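Local coordinates for hypothetical protein HP_0496 (Helicobacter pylori, PDB 2PZH) that hydrolyses the thioester bond of acyl-CoAs, preferring long-chain fatty acyl-CoAs and benzoyl-CoA over short ones, and may take part in phospholipid metabolism, at residues A[48-54]-A[108-114]. Residues are numbered along the deposited sequence; the frame is centred on the assembly and turned at random.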
ATOM      1  N   VAL A  48      -2.295 -23.324   4.629  1.00 27.07           N
ATOM      2  CA  VAL A  48      -2.614 -21.965   4.221  1.00 25.65           C
ATOM      3  C   VAL A  48      -3.004 -21.968   2.731  1.00 24.41           C
ATOM      4  O   VAL A  48      -2.586 -22.850   1.972  1.00 23.55           O
ATOM      5  CB  VAL A  48      -1.421 -21.019   4.535  1.00 26.58           C
ATOM      6  CG1 VAL A  48      -0.430 -20.972   3.366  1.00 25.93           C
ATOM      7  CG2 VAL A  48      -1.901 -19.639   4.931  1.00 26.99           C
ATOM      8  N   PHE A  49      -3.837 -21.012   2.315  1.00 22.62           N
ATOM      9  CA  PHE A  49      -4.201 -20.910   0.901  1.00 21.80           C
ATOM     10  C   PHE A  49      -3.112 -20.182   0.166  1.00 21.15           C
ATOM     11  O   PHE A  49      -2.537 -19.237   0.688  1.00 21.45           O
ATOM     12  CB  PHE A  49      -5.511 -20.143   0.712  1.00 22.97           C
ATOM     13  CG  PHE A  49      -6.727 -20.945   1.041  1.00 22.61           C
ATOM     14  CD1 PHE A  49      -7.227 -21.860   0.131  1.00 22.71           C
ATOM     15  CD2 PHE A  49      -7.363 -20.797   2.267  1.00 23.22           C
ATOM     16  CE1 PHE A  49      -8.349 -22.616   0.431  1.00 22.86           C
ATOM     17  CE2 PHE A  49      -8.492 -21.557   2.577  1.00 23.15           C
ATOM     18  CZ  PHE A  49      -8.979 -22.459   1.656  1.00 22.95           C
ATOM     19  N   VAL A  50      -2.815 -20.618  -1.045  1.00 19.61           N
ATOM     20  CA  VAL A  50      -1.821 -19.903  -1.827  1.00 20.00           C
ATOM     21  C   VAL A  50      -2.344 -19.652  -3.216  1.00 18.89           C
ATOM     22  O   VAL A  50      -2.866 -20.550  -3.881  1.00 18.83           O
ATOM     23  CB  VAL A  50      -0.448 -20.611  -1.873  1.00 20.69           C
ATOM     24  CG1 VAL A  50       0.154 -20.662  -0.474  1.00 21.76           C
ATOM     25  CG2 VAL A  50      -0.563 -22.000  -2.478  1.00 20.12           C
ATOM     26  N   ILE A  51      -2.218 -18.402  -3.636  1.00 18.78           N
ATOM     27  CA  ILE A  51      -2.670 -17.991  -4.943  1.00 18.07           C
ATOM     28  C   ILE A  51      -1.752 -18.598  -5.990  1.00 17.47           C
ATOM     29  O   ILE A  51      -0.523 -18.547  -5.864  1.00 17.24           O
ATOM     30  CB  ILE A  51      -2.777 -16.440  -5.013  1.00 19.05           C
ATOM     31  CG1 ILE A  51      -3.342 -15.969  -6.351  1.00 19.92           C
ATOM     32  CG2 ILE A  51      -1.446 -15.773  -4.659  1.00 19.59           C
ATOM     33  CD1 ILE A  51      -4.094 -14.633  -6.208  1.00 21.88           C
ATOM     34  N   ARG A  52      -2.367 -19.232  -6.984  1.00 16.58           N
ATOM     35  CA  ARG A  52      -1.657 -19.861  -8.088  1.00 17.25           C
ATOM     36  C   ARG A  52      -1.640 -18.954  -9.299  1.00 15.91           C
ATOM     37  O   ARG A  52      -0.628 -18.810  -9.966  1.00 16.08           O
ATOM     38  CB  ARG A  52      -2.344 -21.168  -8.509  1.00 19.00           C
ATOM     39  CG  ARG A  52      -2.406 -22.251  -7.459  1.00 21.52           C
ATOM     40  CD  ARG A  52      -1.015 -22.656  -7.040  1.00 23.62           C
ATOM     41  NE  ARG A  52      -1.031 -23.917  -6.314  1.00 24.76           N
ATOM     42  CZ  ARG A  52      -0.021 -24.364  -5.578  1.00 24.96           C
ATOM     43  NH1 ARG A  52       1.087 -23.646  -5.462  1.00 24.13           N
ATOM     44  NH2 ARG A  52      -0.133 -25.526  -4.947  1.00 25.45           N
ATOM     45  N   SER A  53      -2.783 -18.360  -9.613  1.00 15.40           N
ATOM     46  CA  SER A  53      -2.881 -17.587 -10.835  1.00 14.91           C
ATOM     47  C   SER A  53      -4.046 -16.620 -10.791  1.00 13.87           C
ATOM     48  O   SER A  53      -5.026 -16.824 -10.080  1.00 13.46           O
ATOM     49  CB  SER A  53      -3.029 -18.506 -12.046  1.00 15.04           C
ATOM     50  OG  SER A  53      -4.284 -19.196 -12.008  1.00 17.77           O
ATOM     51  N   ILE A  54      -3.926 -15.559 -11.568  1.00 13.42           N
ATOM     52  CA  ILE A  54      -5.013 -14.609 -11.686  1.00 15.02           C
ATOM     53  C   ILE A  54      -5.232 -14.240 -13.144  1.00 15.01           C
ATOM     54  O   ILE A  54      -4.286 -14.091 -13.918  1.00 15.11           O
ATOM     55  CB  ILE A  54      -4.787 -13.348 -10.835  1.00 16.00           C
ATOM     56  CG1 ILE A  54      -5.961 -12.386 -11.031  1.00 17.43           C
ATOM     57  CG2 ILE A  54      -3.487 -12.656 -11.215  1.00 18.14           C
ATOM     58  CD1 ILE A  54      -6.142 -11.413  -9.893  1.00 18.39           C
ATOM     59  N   GLU A 108     -10.586 -13.946 -12.214  1.00 16.36           N
ATOM     60  CA  GLU A 108     -10.737 -15.345 -11.933  1.00 16.85           C
ATOM     61  C   GLU A 108      -9.437 -15.716 -11.288  1.00 15.57           C
ATOM     62  O   GLU A 108      -8.377 -15.483 -11.863  1.00 15.26           O
ATOM     63  CB  GLU A 108     -10.913 -16.141 -13.225  1.00 19.39           C
ATOM     64  CG  GLU A 108     -11.031 -17.630 -12.988  1.00 21.54           C
ATOM     65  CD  GLU A 108     -11.265 -18.418 -14.274  1.00 23.54           C
ATOM     66  OE1 GLU A 108     -12.108 -17.996 -15.096  1.00 24.92           O
ATOM     67  OE2 GLU A 108     -10.624 -19.480 -14.436  1.00 25.19           O
ATOM     68  N   ILE A 109      -9.515 -16.283 -10.094  1.00 14.38           N
ATOM     69  CA  ILE A 109      -8.322 -16.563  -9.308  1.00 14.96           C
ATOM     70  C   ILE A 109      -8.354 -17.991  -8.809  1.00 15.84           C
ATOM     71  O   ILE A 109      -9.372 -18.442  -8.266  1.00 14.41           O
ATOM     72  CB  ILE A 109      -8.229 -15.604  -8.113  1.00 15.27           C
ATOM     73  CG1 ILE A 109      -8.315 -14.158  -8.620  1.00 16.55           C
ATOM     74  CG2 ILE A 109      -6.926 -15.854  -7.335  1.00 16.01           C
ATOM     75  CD1 ILE A 109      -8.615 -13.124  -7.552  1.00 18.51           C
ATOM     76  N   LYS A 110      -7.235 -18.688  -8.991  1.00 16.52           N
ATOM     77  CA  LYS A 110      -7.087 -20.068  -8.550  1.00 17.52           C
ATOM     78  C   LYS A 110      -6.183 -20.132  -7.319  1.00 17.33           C
ATOM     79  O   LYS A 110      -5.135 -19.493  -7.279  1.00 16.16           O
ATOM     80  CB  LYS A 110      -6.495 -20.904  -9.682  1.00 18.27           C
ATOM     81  CG  LYS A 110      -6.291 -22.384  -9.363  1.00 20.24           C
ATOM     82  CD  LYS A 110      -5.870 -23.133 -10.636  1.00 21.32           C
ATOM     83  CE  LYS A 110      -5.765 -24.626 -10.416  1.00 24.60           C
ATOM     84  NZ  LYS A 110      -4.412 -25.010  -9.946  1.00 26.73           N
ATOM     85  N   PHE A 111      -6.626 -20.879  -6.315  1.00 17.08           N
ATOM     86  CA  PHE A 111      -5.892 -21.049  -5.070  1.00 18.75           C
ATOM     87  C   PHE A 111      -5.626 -22.530  -4.861  1.00 19.08           C
ATOM     88  O   PHE A 111      -6.462 -23.362  -5.204  1.00 20.11           O
ATOM     89  CB  PHE A 111      -6.707 -20.540  -3.885  1.00 20.05           C
ATOM     90  CG  PHE A 111      -7.138 -19.118  -4.013  1.00 20.16           C
ATOM     91  CD1 PHE A 111      -6.375 -18.098  -3.482  1.00 21.96           C
ATOM     92  CD2 PHE A 111      -8.322 -18.802  -4.671  1.00 21.08           C
ATOM     93  CE1 PHE A 111      -6.781 -16.785  -3.625  1.00 21.64           C
ATOM     94  CE2 PHE A 111      -8.729 -17.507  -4.815  1.00 20.76           C
ATOM     95  CZ  PHE A 111      -7.961 -16.492  -4.286  1.00 21.37           C
ATOM     96  N   GLY A 112      -4.468 -22.848  -4.306  1.00 19.11           N
ATOM     97  CA  GLY A 112      -4.207 -24.188  -3.793  1.00 21.14           C
ATOM     98  C   GLY A 112      -4.149 -24.106  -2.279  1.00 21.78           C
ATOM     99  O   GLY A 112      -4.166 -23.018  -1.717  1.00 22.28           O
ATOM    100  N   PHE A 113      -4.096 -25.252  -1.610  1.00 22.91           N
ATOM    101  CA  PHE A 113      -3.863 -25.268  -0.169  1.00 23.84           C
ATOM    102  C   PHE A 113      -2.560 -26.025   0.064  1.00 24.69           C
ATOM    103  O   PHE A 113      -2.304 -27.042  -0.576  1.00 23.91           O
ATOM    104  CB  PHE A 113      -5.030 -25.920   0.576  1.00 24.91           C
ATOM    105  CG  PHE A 113      -5.112 -25.539   2.030  1.00 24.68           C
ATOM    106  CD1 PHE A 113      -5.647 -24.313   2.411  1.00 25.01           C
ATOM    107  CD2 PHE A 113      -4.672 -26.409   3.019  1.00 25.08           C
ATOM    108  CE1 PHE A 113      -5.736 -23.949   3.757  1.00 24.89           C
ATOM    109  CE2 PHE A 113      -4.755 -26.055   4.368  1.00 25.33           C
ATOM    110  CZ  PHE A 113      -5.290 -24.819   4.739  1.00 25.37           C
ATOM    111  N   VAL A 114      -1.716 -25.501   0.942  1.00 25.45           N
ATOM    112  CA  VAL A 114      -0.374 -26.056   1.104  1.00 27.37           C
ATOM    113  C   VAL A 114       0.045 -26.089   2.568  1.00 28.45           C
ATOM    114  O   VAL A 114      -0.467 -25.323   3.379  1.00 27.97           O
ATOM    115  CB  VAL A 114       0.672 -25.237   0.292  1.00 27.62           C
ATOM    116  CG1 VAL A 114       0.430 -25.394  -1.217  1.00 27.76           C
ATOM    117  CG2 VAL A 114       0.630 -23.778   0.695  1.00 27.91           C
TER
HETATM  118  O   HOH W   1      -2.822 -25.963  -7.273  1.00 24.68           O
HETATM  119  O   HOH W   2      -6.774 -17.912 -12.790  1.00 21.47           O
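Val48 and Val114 form a hydrogen-bonded pair at one end of two antiparallel strands in the curled sheet of the hot-dog fold, joined by two backbone bonds, Val48 N to Val114 O and Val114 N to Val48 O. The CG2 branch of Val114 sits 4.0 Å from Val48 CG1 and presses more tightly on Val50, 3.4 Å from Val50 CG1. On the same face Arg52 runs back over Gly112 toward Val114. Its chain bends at chi2 (-61°), which carries the guanidinium over Val50 CG2 and brings Arg52 NH2 to 3.8 Å from Val114 CG1; Arg52 NE donates to a water 2.9 Å away that also receives a weak bond from Lys110 NZ. A classic beta bulge sets Arg52 and Ser53 opposite the single residue Lys110: Arg52 N donates to Lys110 O, and Lys110 N to Ser53 O. From the bulge onward, Ser53 and Ile54 also pair with an antiparallel strand of a second subunit, continuing the sheet across the interface. The other face carries Phe49, Ile51, Ile54, Ile109, Phe111 and Phe113, and helix 22-36 packs against Ile54, Ile109 and Phe111. Here Phe113 turns its edge to the face of Phe49 in a T-shaped stack, planes at 77°, with Phe113 CD1 above the centre of the Phe49 ring. One face of the Phe113 ring covers the Val48 backbone, Val48 N lying 3.3 Å from Phe113 CZ.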